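Local atomic coordinates of hypothetical protein CG14615-PA (Drosophila melanogaster, PDB entry 1SQH), a protein that is of unknown function but has a GNAT-type acyltransferase fold and may transfer acyl groups, perhaps to glycine. Residues His35-Tyr40 with Thr267-Ile272; Asp230-Gly235 with Arg262-Thr267; Asp189-Lys194 with Met236-Pro241. All blocks are in the same frame, centred on the assembly; numbering follows the deposited sequence.

Contact 1 (His35-Tyr40 with Thr267-Ile272)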
ATOM      1  N   HIS A  35       4.090  -6.919   6.009  1.00 18.94           N
ATOM      2  CA  HIS A  35       5.119  -7.197   5.028  1.00 18.35           C
ATOM      3  C   HIS A  35       4.687  -8.427   4.267  1.00 18.79           C
ATOM      4  O   HIS A  35       4.921  -8.539   3.058  1.00 17.30           O
ATOM      5  CB  HIS A  35       6.476  -7.378   5.706  1.00 19.23           C
ATOM      6  CG  HIS A  35       7.063  -6.082   6.163  1.00 21.85           C
ATOM      7  ND1 HIS A  35       7.638  -5.183   5.290  1.00 19.70           N
ATOM      8  CD2 HIS A  35       7.019  -5.466   7.369  1.00 20.01           C
ATOM      9  CE1 HIS A  35       7.919  -4.066   5.940  1.00 21.53           C
ATOM     10  NE2 HIS A  35       7.551  -4.211   7.201  1.00 20.97           N
ATOM     11  N   TYR A  36       4.025  -9.344   4.963  1.00 17.45           N
ATOM     12  CA  TYR A  36       3.517 -10.524   4.286  1.00 17.18           C
ATOM     13  C   TYR A  36       2.463 -10.058   3.271  1.00 18.16           C
ATOM     14  O   TYR A  36       2.434 -10.524   2.128  1.00 18.30           O
ATOM     15  CB  TYR A  36       2.859 -11.483   5.283  1.00 18.24           C
ATOM     16  CG  TYR A  36       1.883 -12.426   4.616  1.00 20.12           C
ATOM     17  CD1 TYR A  36       2.335 -13.514   3.870  1.00 19.01           C
ATOM     18  CD2 TYR A  36       0.504 -12.198   4.685  1.00 20.47           C
ATOM     19  CE1 TYR A  36       1.452 -14.355   3.206  1.00 19.97           C
ATOM     20  CE2 TYR A  36      -0.395 -13.034   4.023  1.00 20.95           C
ATOM     21  CZ  TYR A  36       0.087 -14.115   3.285  1.00 22.26           C
ATOM     22  OH  TYR A  36      -0.793 -14.964   2.647  1.00 20.71           O
ATOM     23  N   LEU A  37       1.600  -9.133   3.698  1.00 16.25           N
ATOM     24  CA  LEU A  37       0.535  -8.632   2.831  1.00 17.31           C
ATOM     25  C   LEU A  37       1.100  -7.962   1.587  1.00 18.59           C
ATOM     26  O   LEU A  37       0.596  -8.164   0.477  1.00 16.42           O
ATOM     27  CB  LEU A  37      -0.371  -7.674   3.611  1.00 16.48           C
ATOM     28  CG  LEU A  37      -1.226  -8.469   4.616  1.00 20.12           C
ATOM     29  CD1 LEU A  37      -2.041  -7.557   5.528  1.00 16.67           C
ATOM     30  CD2 LEU A  37      -2.143  -9.396   3.819  1.00 18.67           C
ATOM     31  N   LEU A  38       2.160  -7.180   1.783  1.00 19.24           N
ATOM     32  CA  LEU A  38       2.834  -6.492   0.698  1.00 19.45           C
ATOM     33  C   LEU A  38       3.386  -7.529  -0.286  1.00 19.68           C
ATOM     34  O   LEU A  38       3.179  -7.416  -1.498  1.00 18.51           O
ATOM     35  CB  LEU A  38       3.955  -5.624   1.280  1.00 21.62           C
ATOM     36  CG  LEU A  38       5.122  -5.067   0.454  1.00 22.05           C
ATOM     37  CD1 LEU A  38       4.729  -4.864  -0.983  1.00 26.69           C
ATOM     38  CD2 LEU A  38       5.568  -3.748   1.096  1.00 22.45           C
ATOM     39  N   LEU A  39       4.066  -8.542   0.249  1.00 19.54           N
ATOM     40  CA  LEU A  39       4.650  -9.604  -0.569  1.00 21.59           C
ATOM     41  C   LEU A  39       3.536 -10.389  -1.249  1.00 23.37           C
ATOM     42  O   LEU A  39       3.592 -10.683  -2.455  1.00 21.71           O
ATOM     43  CB  LEU A  39       5.506 -10.535   0.301  1.00 20.75           C
ATOM     44  CG  LEU A  39       7.029 -10.308   0.350  1.00 22.91           C
ATOM     45  CD1 LEU A  39       7.353  -8.836   0.432  1.00 23.72           C
ATOM     46  CD2 LEU A  39       7.614 -11.051   1.556  1.00 21.91           C
ATOM     47  N   TYR A  40       2.520 -10.736  -0.466  1.00 22.54           N
ATOM     48  CA  TYR A  40       1.374 -11.453  -0.997  1.00 21.79           C
ATOM     49  C   TYR A  40       0.747 -10.645  -2.144  1.00 21.71           C
ATOM     50  O   TYR A  40       0.478 -11.170  -3.232  1.00 20.74           O
ATOM     51  CB  TYR A  40       0.341 -11.649   0.108  1.00 22.64           C
ATOM     52  CG  TYR A  40      -1.006 -12.055  -0.419  1.00 22.55           C
ATOM     53  CD1 TYR A  40      -1.300 -13.390  -0.674  1.00 21.86           C
ATOM     54  CD2 TYR A  40      -1.978 -11.097  -0.697  1.00 20.90           C
ATOM     55  CE1 TYR A  40      -2.540 -13.765  -1.191  1.00 21.77           C
ATOM     56  CE2 TYR A  40      -3.210 -11.457  -1.217  1.00 22.43           C
ATOM     57  CZ  TYR A  40      -3.490 -12.793  -1.458  1.00 21.95           C
ATOM     58  OH  TYR A  40      -4.740 -13.147  -1.928  1.00 24.03           O
ATOM     59  N   THR A 267      -6.237 -11.225   5.107  1.00 20.56           N
ATOM     60  CA  THR A 267      -6.672 -10.345   6.173  1.00 20.09           C
ATOM     61  C   THR A 267      -6.986  -9.011   5.508  1.00 19.16           C
ATOM     62  O   THR A 267      -6.244  -8.567   4.630  1.00 20.86           O
ATOM     63  CB  THR A 267      -5.525 -10.116   7.149  1.00 18.90           C
ATOM     64  OG1 THR A 267      -4.907 -11.373   7.435  1.00 16.28           O
ATOM     65  CG2 THR A 267      -6.024  -9.465   8.424  1.00 19.00           C
ATOM     66  N   LEU A 268      -8.083  -8.379   5.892  1.00 17.93           N
ATOM     67  CA  LEU A 268      -8.383  -7.078   5.331  1.00 17.74           C
ATOM     68  C   LEU A 268      -7.618  -6.066   6.187  1.00 19.36           C
ATOM     69  O   LEU A 268      -7.476  -6.259   7.397  1.00 18.64           O
ATOM     70  CB  LEU A 268      -9.882  -6.795   5.406  1.00 14.97           C
ATOM     71  CG  LEU A 268     -10.720  -7.173   4.187  1.00 17.05           C
ATOM     72  CD1 LEU A 268     -10.318  -6.259   3.038  1.00 15.65           C
ATOM     73  CD2 LEU A 268     -10.527  -8.653   3.813  1.00 15.22           C
ATOM     74  N   THR A 269      -7.113  -5.000   5.573  1.00 19.11           N
ATOM     75  CA  THR A 269      -6.395  -3.986   6.342  1.00 20.55           C
ATOM     76  C   THR A 269      -6.583  -2.648   5.670  1.00 20.78           C
ATOM     77  O   THR A 269      -7.166  -2.566   4.589  1.00 21.68           O
ATOM     78  CB  THR A 269      -4.874  -4.250   6.409  1.00 19.63           C
ATOM     79  OG1 THR A 269      -4.322  -4.157   5.091  1.00 21.74           O
ATOM     80  CG2 THR A 269      -4.575  -5.633   6.986  1.00 19.81           C
ATOM     81  N   ALA A 270      -6.088  -1.598   6.314  1.00 21.09           N
ATOM     82  CA  ALA A 270      -6.167  -0.255   5.755  1.00 19.94           C
ATOM     83  C   ALA A 270      -5.129   0.619   6.428  1.00 22.01           C
ATOM     84  O   ALA A 270      -4.900   0.519   7.640  1.00 21.93           O
ATOM     85  CB  ALA A 270      -7.554   0.335   5.963  1.00 18.51           C
ATOM     86  N   TRP A 271      -4.487   1.460   5.626  1.00 21.09           N
ATOM     87  CA  TRP A 271      -3.491   2.393   6.119  1.00 21.21           C
ATOM     88  C   TRP A 271      -4.134   3.775   6.165  1.00 21.32           C
ATOM     89  O   TRP A 271      -4.555   4.295   5.138  1.00 21.89           O
ATOM     90  CB  TRP A 271      -2.291   2.429   5.178  1.00 20.00           C
ATOM     91  CG  TRP A 271      -1.294   1.332   5.413  1.00 19.95           C
ATOM     92  CD1 TRP A 271      -0.929   0.350   4.534  1.00 20.44           C
ATOM     93  CD2 TRP A 271      -0.482   1.154   6.577  1.00 18.60           C
ATOM     94  NE1 TRP A 271       0.072  -0.426   5.076  1.00 20.63           N
ATOM     95  CE2 TRP A 271       0.363   0.047   6.332  1.00 20.51           C
ATOM     96  CE3 TRP A 271      -0.383   1.826   7.804  1.00 18.25           C
ATOM     97  CZ2 TRP A 271       1.300  -0.403   7.275  1.00 20.09           C
ATOM     98  CZ3 TRP A 271       0.545   1.381   8.737  1.00 20.19           C
ATOM     99  CH2 TRP A 271       1.377   0.275   8.465  1.00 19.56           C
ATOM    100  N   ILE A 272      -4.223   4.369   7.349  1.00 22.70           N
ATOM    101  CA  ILE A 272      -4.819   5.696   7.463  1.00 22.24           C
ATOM    102  C   ILE A 272      -3.924   6.621   8.272  1.00 23.77           C
ATOM    103  O   ILE A 272      -3.213   6.177   9.180  1.00 23.85           O
ATOM    104  CB  ILE A 272      -6.219   5.662   8.151  1.00 21.72           C
ATOM    105  CG1 ILE A 272      -6.083   5.225   9.604  1.00 21.05           C
ATOM    106  CG2 ILE A 272      -7.160   4.740   7.392  1.00 19.84           C
ATOM    107  CD1 ILE A 272      -7.353   5.436  10.443  1.00 22.98           C
TER
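L37 and T269 meet among aromatic rings whose own partners lie largely beyond the two segments. On the helix, one face of the Y36 ring carries CB of Y40, one turn on, 4.0 Å above the ring plane and displaced toward the rim. The W271 indole, further along the strand, packs edge-to-face with F231 and with W296, and the ring of F34 meets it with the planes at roughly 45°. H35 lies against F96 with the planes inclined, while its ND1 is hydrogen-bonded to Y82 OH.

The contact itself is small and aliphatic. L37 and T269 reach toward each other tip to tip, and CD1 of L37 sits 3.5 Å from CG2 of T269, closer than usual for two methyl carbons. T269 CG2 lies anti to its own carbonyl carbon, with OG1 between the backbone N and the carbonyl carbon (chi1 64°), which turns the methyl toward the helix. L37 CG is likewise opposite its carbonyl carbon (chi1 -72°), and the extended second torsion (174°) carries CD1 out to the strand. The other branch, CD2, stays 4.3 Å from T267 O, a looser approach.

In fold terms, helix 34-51 of the N-terminal half here lies against strand 268-273, which takes the place of the fifth strand of a GNAT fold and is an outermost strand of the large mixed sheet. The neighbouring strand 147-157 pairs with it through L268, A270 and I272, and V156 touches the side chains of both T267 and T269. All three touching residues are buried. The hydroxyl of T267 is hydrogen-bonded to I31 O, in the loop just ahead of helix 34-51.

Contact 2 (Asp230-Gly235 with Arg262-Thr267)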
ATOM      1  N   ASP A 230      -2.397  -1.519  -2.318  1.00 18.34           N
ATOM      2  CA  ASP A 230      -1.206  -2.314  -2.576  1.00 21.43           C
ATOM      3  C   ASP A 230      -0.866  -3.317  -1.471  1.00 22.07           C
ATOM      4  O   ASP A 230       0.227  -3.891  -1.442  1.00 23.73           O
ATOM      5  CB  ASP A 230      -0.003  -1.406  -2.898  1.00 22.28           C
ATOM      6  CG  ASP A 230       0.131  -0.215  -1.942  1.00 25.09           C
ATOM      7  OD1 ASP A 230      -0.769   0.020  -1.104  1.00 21.24           O
ATOM      8  OD2 ASP A 230       1.155   0.500  -2.045  1.00 26.98           O
ATOM      9  N   PHE A 231      -1.820  -3.528  -0.569  1.00 19.02           N
ATOM     10  CA  PHE A 231      -1.677  -4.498   0.510  1.00 19.19           C
ATOM     11  C   PHE A 231      -2.908  -5.408   0.426  1.00 19.63           C
ATOM     12  O   PHE A 231      -3.202  -6.174   1.350  1.00 17.30           O
ATOM     13  CB  PHE A 231      -1.637  -3.817   1.887  1.00 16.74           C
ATOM     14  CG  PHE A 231      -0.326  -3.147   2.199  1.00 15.57           C
ATOM     15  CD1 PHE A 231      -0.086  -1.833   1.799  1.00 13.37           C
ATOM     16  CD2 PHE A 231       0.678  -3.842   2.882  1.00 16.40           C
ATOM     17  CE1 PHE A 231       1.141  -1.210   2.072  1.00 14.57           C
ATOM     18  CE2 PHE A 231       1.909  -3.242   3.162  1.00 16.77           C
ATOM     19  CZ  PHE A 231       2.145  -1.916   2.758  1.00 18.10           C
ATOM     20  N   SER A 232      -3.614  -5.301  -0.702  1.00 20.07           N
ATOM     21  CA  SER A 232      -4.828  -6.073  -0.982  1.00 20.30           C
ATOM     22  C   SER A 232      -5.946  -5.736  -0.017  1.00 19.16           C
ATOM     23  O   SER A 232      -6.954  -6.445   0.057  1.00 18.34           O
ATOM     24  CB  SER A 232      -4.544  -7.577  -0.937  1.00 20.82           C
ATOM     25  OG  SER A 232      -3.684  -7.945  -1.997  1.00 19.39           O
ATOM     26  N   GLY A 233      -5.755  -4.641   0.715  1.00 17.88           N
ATOM     27  CA  GLY A 233      -6.742  -4.178   1.672  1.00 16.71           C
ATOM     28  C   GLY A 233      -7.492  -2.976   1.126  1.00 16.84           C
ATOM     29  O   GLY A 233      -7.605  -2.810  -0.086  1.00 16.75           O
ATOM     30  N   LEU A 234      -7.989  -2.124   2.015  1.00 17.60           N
ATOM     31  CA  LEU A 234      -8.749  -0.939   1.612  1.00 19.82           C
ATOM     32  C   LEU A 234      -7.882   0.296   1.487  1.00 20.49           C
ATOM     33  O   LEU A 234      -6.932   0.472   2.247  1.00 19.72           O
ATOM     34  CB  LEU A 234      -9.859  -0.632   2.625  1.00 19.31           C
ATOM     35  CG  LEU A 234     -11.239  -1.293   2.553  1.00 22.47           C
ATOM     36  CD1 LEU A 234     -11.120  -2.768   2.232  1.00 21.26           C
ATOM     37  CD2 LEU A 234     -11.958  -1.068   3.885  1.00 20.29           C
ATOM     38  N   GLY A 235      -8.232   1.161   0.540  1.00 21.38           N
ATOM     39  CA  GLY A 235      -7.485   2.393   0.362  1.00 23.45           C
ATOM     40  C   GLY A 235      -8.203   3.477  -0.435  1.00 23.54           C
ATOM     41  O   GLY A 235      -9.212   3.224  -1.096  1.00 21.45           O
ATOM     42  N   ARG A 262     -14.417 -12.294   0.120  1.00 20.26           N
ATOM     43  CA  ARG A 262     -15.101 -13.403  -0.520  1.00 22.56           C
ATOM     44  C   ARG A 262     -14.498 -13.757  -1.870  1.00 23.82           C
ATOM     45  O   ARG A 262     -14.838 -14.776  -2.460  1.00 23.73           O
ATOM     46  CB  ARG A 262     -16.588 -13.090  -0.655  1.00 22.71           C
ATOM     47  CG  ARG A 262     -17.249 -12.875   0.687  1.00 24.46           C
ATOM     48  CD  ARG A 262     -18.667 -13.375   0.665  1.00 27.14           C
ATOM     49  NE  ARG A 262     -19.312 -13.287   1.973  1.00 28.23           N
ATOM     50  CZ  ARG A 262     -20.530 -13.761   2.223  1.00 27.66           C
ATOM     51  NH1 ARG A 262     -21.223 -14.351   1.254  1.00 26.53           N
ATOM     52  NH2 ARG A 262     -21.054 -13.645   3.433  1.00 25.46           N
ATOM     53  N   GLY A 263     -13.593 -12.913  -2.347  1.00 22.80           N
ATOM     54  CA  GLY A 263     -12.955 -13.169  -3.621  1.00 20.89           C
ATOM     55  C   GLY A 263     -11.565 -13.734  -3.417  1.00 22.43           C
ATOM     56  O   GLY A 263     -10.989 -14.328  -4.323  1.00 21.92           O
ATOM     57  N   GLU A 264     -11.005 -13.547  -2.227  1.00 21.09           N
ATOM     58  CA  GLU A 264      -9.676 -14.071  -1.964  1.00 23.04           C
ATOM     59  C   GLU A 264      -9.485 -14.218  -0.470  1.00 25.10           C
ATOM     60  O   GLU A 264     -10.161 -13.553   0.331  1.00 26.22           O
ATOM     61  CB  GLU A 264      -8.594 -13.150  -2.569  1.00 21.63           C
ATOM     62  CG  GLU A 264      -8.366 -11.827  -1.822  1.00 22.54           C
ATOM     63  CD  GLU A 264      -7.556 -10.809  -2.634  1.00 22.25           C
ATOM     64  OE1 GLU A 264      -8.162  -9.887  -3.226  1.00 19.55           O
ATOM     65  OE2 GLU A 264      -6.315 -10.937  -2.682  1.00 22.29           O
ATOM     66  N   GLU A 265      -8.570 -15.097  -0.086  1.00 25.91           N
ATOM     67  CA  GLU A 265      -8.321 -15.312   1.320  1.00 26.98           C
ATOM     68  C   GLU A 265      -7.151 -14.516   1.887  1.00 24.37           C
ATOM     69  O   GLU A 265      -6.004 -14.916   1.763  1.00 25.08           O
ATOM     70  CB  GLU A 265      -8.096 -16.792   1.617  1.00 30.01           C
ATOM     71  CG  GLU A 265      -7.986 -17.067   3.119  1.00 35.16           C
ATOM     72  CD  GLU A 265      -7.688 -18.521   3.450  1.00 39.72           C
ATOM     73  OE1 GLU A 265      -6.570 -18.988   3.138  1.00 40.76           O
ATOM     74  OE2 GLU A 265      -8.574 -19.196   4.027  1.00 41.01           O
ATOM     75  N   ILE A 266      -7.452 -13.375   2.487  1.00 22.28           N
ATOM     76  CA  ILE A 266      -6.437 -12.571   3.145  1.00 20.98           C
ATOM     77  C   ILE A 266      -7.076 -11.705   4.205  1.00 20.51           C
ATOM     78  O   ILE A 266      -8.288 -11.497   4.225  1.00 19.49           O
ATOM     79  CB  ILE A 266      -5.644 -11.637   2.192  1.00 20.77           C
ATOM     80  CG1 ILE A 266      -6.539 -11.149   1.063  1.00 21.39           C
ATOM     81  CG2 ILE A 266      -4.377 -12.321   1.725  1.00 24.33           C
ATOM     82  CD1 ILE A 266      -7.577 -10.158   1.496  1.00 18.36           C
ATOM     83  N   THR A 267      -6.237 -11.225   5.107  1.00 20.56           N
ATOM     84  CA  THR A 267      -6.672 -10.345   6.173  1.00 20.09           C
ATOM     85  C   THR A 267      -6.986  -9.011   5.508  1.00 19.16           C
ATOM     86  O   THR A 267      -6.244  -8.567   4.630  1.00 20.86           O
ATOM     87  CB  THR A 267      -5.525 -10.116   7.149  1.00 18.90           C
ATOM     88  OG1 THR A 267      -4.907 -11.373   7.435  1.00 16.28           O
ATOM     89  CG2 THR A 267      -6.024  -9.465   8.424  1.00 19.00           C
TER
HETATM   90  O   HOH W   1      -5.209  -6.200   3.457  1.00 27.03           O
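E264 OE2, 4.0 Å from S232 OG, is held from outside the two segments by a salt bridge to K44 NZ and a hydrogen bond to Y40 OH. The same K44 NZ is hydrogen-bonded to S232 OG, which also pairs with N41 OD1, so the lysine links the two side chains where they do not bond directly. E264 reaches this cluster with CG between its backbone N and carbonyl carbon (chi1 74°) and the chain extended beyond.

One water spans the gap on the backbone side. It donates to F231 O at 2.9 Å and to T267 O at 2.8 Å, satisfying two buried carbonyls with one molecule. Beside it the CD1 methyl of I266 rests 4.0 Å from S232 O, a van der Waals approach to a carbonyl oxygen. The loop keeps its shape through N229, whose OD1 accepts from F231 N in an Asx turn and from G233 N as well; S232 itself has a positive phi of 64°.

The contact fills the place where the loop leading into strand 234-239 faces the link between helix 248-263 and strand 268-273. I260 of helix 248-263 touches both L234 and I266, while helix 34-51 closes the other flank, setting Y40 against S232 and I266, and L38 against F231.

Contact 3 (Asp189-Lys194 with Met236-Pro241)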
ATOM      1  N   ASP A 189      -8.436  13.889  -8.970  1.00 36.13           N
ATOM      2  CA  ASP A 189      -8.608  15.334  -8.826  1.00 38.25           C
ATOM      3  C   ASP A 189      -8.953  15.767  -7.409  1.00 40.07           C
ATOM      4  O   ASP A 189      -8.718  16.918  -7.040  1.00 40.06           O
ATOM      5  CB  ASP A 189      -9.701  15.857  -9.758  1.00 37.08           C
ATOM      6  CG  ASP A 189      -9.918  17.357  -9.607  1.00 37.76           C
ATOM      7  OD1 ASP A 189      -8.953  18.122  -9.835  1.00 37.47           O
ATOM      8  OD2 ASP A 189     -11.046  17.777  -9.258  1.00 34.77           O
ATOM      9  N   SER A 190      -9.515  14.859  -6.621  1.00 42.32           N
ATOM     10  CA  SER A 190      -9.893  15.203  -5.256  1.00 45.64           C
ATOM     11  C   SER A 190      -8.764  14.982  -4.253  1.00 47.83           C
ATOM     12  O   SER A 190      -8.969  15.080  -3.043  1.00 48.52           O
ATOM     13  CB  SER A 190     -11.143  14.420  -4.842  1.00 44.64           C
ATOM     14  OG  SER A 190     -10.937  13.026  -4.955  1.00 47.34           O
ATOM     15  N   TRP A 191      -7.575  14.684  -4.767  1.00 50.70           N
ATOM     16  CA  TRP A 191      -6.398  14.481  -3.927  1.00 53.48           C
ATOM     17  C   TRP A 191      -5.739  15.835  -3.658  1.00 55.65           C
ATOM     18  O   TRP A 191      -5.376  16.548  -4.593  1.00 56.37           O
ATOM     19  CB  TRP A 191      -5.402  13.567  -4.634  1.00 52.86           C
ATOM     20  CG  TRP A 191      -5.733  12.109  -4.554  1.00 52.78           C
ATOM     21  CD1 TRP A 191      -6.907  11.552  -4.148  1.00 50.97           C
ATOM     22  CD2 TRP A 191      -4.867  11.016  -4.897  1.00 53.02           C
ATOM     23  NE1 TRP A 191      -6.827  10.181  -4.214  1.00 51.36           N
ATOM     24  CE2 TRP A 191      -5.586   9.826  -4.671  1.00 52.65           C
ATOM     25  CE3 TRP A 191      -3.551  10.933  -5.376  1.00 52.58           C
ATOM     26  CZ2 TRP A 191      -5.032   8.561  -4.905  1.00 53.06           C
ATOM     27  CZ3 TRP A 191      -3.000   9.674  -5.611  1.00 52.89           C
ATOM     28  CH2 TRP A 191      -3.741   8.505  -5.374  1.00 52.43           C
ATOM     29  N   PRO A 192      -5.572  16.204  -2.379  1.00 57.75           N
ATOM     30  CA  PRO A 192      -4.951  17.489  -2.046  1.00 59.14           C
ATOM     31  C   PRO A 192      -3.439  17.534  -2.233  1.00 60.05           C
ATOM     32  O   PRO A 192      -2.898  18.526  -2.719  1.00 60.22           O
ATOM     33  CB  PRO A 192      -5.360  17.698  -0.591  1.00 59.52           C
ATOM     34  CG  PRO A 192      -5.353  16.310  -0.054  1.00 60.20           C
ATOM     35  CD  PRO A 192      -6.049  15.524  -1.160  1.00 59.40           C
ATOM     36  N   ASN A 193      -2.760  16.462  -1.845  1.00 61.39           N
ATOM     37  CA  ASN A 193      -1.307  16.411  -1.969  1.00 63.13           C
ATOM     38  C   ASN A 193      -0.898  15.266  -2.888  1.00 63.18           C
ATOM     39  O   ASN A 193      -0.064  14.428  -2.539  1.00 63.91           O
ATOM     40  CB  ASN A 193      -0.666  16.242  -0.587  1.00 64.62           C
ATOM     41  CG  ASN A 193      -1.082  17.340   0.389  1.00 66.02           C
ATOM     42  OD1 ASN A 193      -0.726  18.510   0.223  1.00 65.42           O
ATOM     43  ND2 ASN A 193      -1.845  16.961   1.411  1.00 66.75           N
ATOM     44  N   LYS A 194      -1.508  15.255  -4.068  1.00 62.14           N
ATOM     45  CA  LYS A 194      -1.273  14.253  -5.101  1.00 60.84           C
ATOM     46  C   LYS A 194       0.129  14.358  -5.703  1.00 58.93           C
ATOM     47  O   LYS A 194       0.349  15.110  -6.650  1.00 59.82           O
ATOM     48  CB  LYS A 194      -2.325  14.432  -6.195  1.00 61.49           C
ATOM     49  CG  LYS A 194      -2.496  15.892  -6.597  1.00 61.60           C
ATOM     50  CD  LYS A 194      -3.896  16.193  -7.103  1.00 62.94           C
ATOM     51  CE  LYS A 194      -4.156  17.700  -7.126  1.00 62.79           C
ATOM     52  NZ  LYS A 194      -5.569  18.030  -7.466  1.00 63.58           N
HETATM   53  N   MSE A 236      -7.664   4.692  -0.351  1.00 25.26           N
HETATM   54  CA  MSE A 236      -8.179   5.852  -1.070  1.00 28.72           C
HETATM   55  C   MSE A 236      -9.677   6.090  -0.955  1.00 28.08           C
HETATM   56  O   MSE A 236     -10.327   6.492  -1.928  1.00 26.42           O
HETATM   57  CB  MSE A 236      -7.799   5.740  -2.543  1.00 34.04           C
HETATM   58  CG  MSE A 236      -6.309   5.796  -2.783  1.00 40.86           C
HETATM   59 SE   MSE A 236      -5.796   4.723  -4.293  1.00 58.08          SE
HETATM   60  CE  MSE A 236      -5.618   3.032  -3.330  1.00 49.68           C
ATOM     61  N   LEU A 237     -10.229   5.847   0.231  1.00 28.03           N
ATOM     62  CA  LEU A 237     -11.655   6.052   0.443  1.00 26.47           C
ATOM     63  C   LEU A 237     -11.937   7.541   0.417  1.00 26.13           C
ATOM     64  O   LEU A 237     -11.155   8.335   0.929  1.00 26.58           O
ATOM     65  CB  LEU A 237     -12.091   5.497   1.805  1.00 23.90           C
ATOM     66  CG  LEU A 237     -13.535   5.821   2.229  1.00 25.23           C
ATOM     67  CD1 LEU A 237     -14.503   5.157   1.252  1.00 23.76           C
ATOM     68  CD2 LEU A 237     -13.802   5.329   3.657  1.00 19.18           C
ATOM     69  N   GLN A 238     -13.037   7.929  -0.203  1.00 27.72           N
ATOM     70  CA  GLN A 238     -13.398   9.335  -0.198  1.00 29.45           C
ATOM     71  C   GLN A 238     -14.825   9.580  -0.646  1.00 28.78           C
ATOM     72  O   GLN A 238     -15.350   8.878  -1.514  1.00 27.75           O
ATOM     73  CB  GLN A 238     -12.438  10.161  -1.052  1.00 31.42           C
ATOM     74  CG  GLN A 238     -12.660  11.659  -0.868  1.00 35.62           C
ATOM     75  CD  GLN A 238     -11.534  12.503  -1.423  1.00 38.51           C
ATOM     76  OE1 GLN A 238     -11.509  13.718  -1.226  1.00 41.92           O
ATOM     77  NE2 GLN A 238     -10.593  11.867  -2.124  1.00 39.87           N
ATOM     78  N   VAL A 239     -15.444  10.576  -0.019  1.00 28.18           N
ATOM     79  CA  VAL A 239     -16.802  10.980  -0.337  1.00 27.53           C
ATOM     80  C   VAL A 239     -16.781  12.482  -0.603  1.00 27.99           C
ATOM     81  O   VAL A 239     -16.293  13.261   0.226  1.00 27.42           O
ATOM     82  CB  VAL A 239     -17.774  10.691   0.839  1.00 27.94           C
ATOM     83  CG1 VAL A 239     -19.151  11.259   0.527  1.00 26.40           C
ATOM     84  CG2 VAL A 239     -17.870   9.190   1.092  1.00 25.88           C
ATOM     85  N   LEU A 240     -17.283  12.881  -1.768  1.00 28.84           N
ATOM     86  CA  LEU A 240     -17.345  14.292  -2.139  1.00 29.91           C
ATOM     87  C   LEU A 240     -18.199  15.013  -1.098  1.00 32.50           C
ATOM     88  O   LEU A 240     -19.199  14.474  -0.614  1.00 32.78           O
ATOM     89  CB  LEU A 240     -17.973  14.448  -3.534  1.00 29.92           C
ATOM     90  CG  LEU A 240     -17.125  14.612  -4.809  1.00 28.96           C
ATOM     91  CD1 LEU A 240     -15.667  14.258  -4.586  1.00 27.84           C
ATOM     92  CD2 LEU A 240     -17.745  13.741  -5.885  1.00 28.67           C
ATOM     93  N   PRO A 241     -17.813  16.244  -0.738  1.00 33.42           N
ATOM     94  CA  PRO A 241     -18.549  17.029   0.254  1.00 33.72           C
ATOM     95  C   PRO A 241     -20.065  17.046   0.079  1.00 35.17           C
ATOM     96  O   PRO A 241     -20.806  16.891   1.047  1.00 34.45           O
ATOM     97  CB  PRO A 241     -17.925  18.412   0.114  1.00 34.56           C
ATOM     98  CG  PRO A 241     -16.480  18.076  -0.180  1.00 34.55           C
ATOM     99  CD  PRO A 241     -16.632  16.983  -1.226  1.00 33.52           C
TER
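S190 OG and Q238 NE2 stand 3.1 Å apart, yet the angles are too poor for a hydrogen bond. The serine hydroxyl is instead bonded to V187 O, one turn back. At the other end of the amide, OE1 of Q238 lies 3.4 Å from S190 O, two acceptors facing each other, which leaves the modelled assignment of amide oxygen and nitrogen open to question. Q238 gets there by running straight out: CG is anti to its backbone N (chi1 -170°) and the chain stays extended, so the amide is laid along S190 while NE2 comes to the edge of the W191 indole, near its plane. With an alanine here, S190 would probably lose the amide laid along it, and a gap would be likely to open beside the indole edge.

W191 makes the second half of the contact with selenomethionine M236. CZ2 of W191 is 3.7 Å from CG of M236, and SE lies 5.3 Å from the centroid of the six-membered ring, 86° off its normal, a Met-aromatic contact at the edge.

The loop between helices 184-189 and 199-208 thus lies over strand 234-239, an outermost strand of the antiparallel sheet. Its partner, strand 222-228, bonds to Q238 through W225 and to L240 through I223, and helix 199-208 sends L202 to W191 and L205 to M236.

Overall arrangement
Contacts 1 and 2 are buried and adjacent, their centres about 7 Å apart. They share T267 and are joined by the probable backbone bond from L234 N to T269 O (2.7 Å), where the strands corresponding to the fourth and fifth of a GNAT fold come together. Helix 34-51 serves both, offering a leucine to contact 1 and polar side chains to contact 2. Contact 3 is at the surface, about 21 Å between centres from either, but uses the far part of strand 234-239, which contact 2 enters. The chemistry differs accordingly: methyl packing in contact 1, charged and hydroxyl groups and a bridging water in contact 2, an aromatic edge with an amide in contact 3.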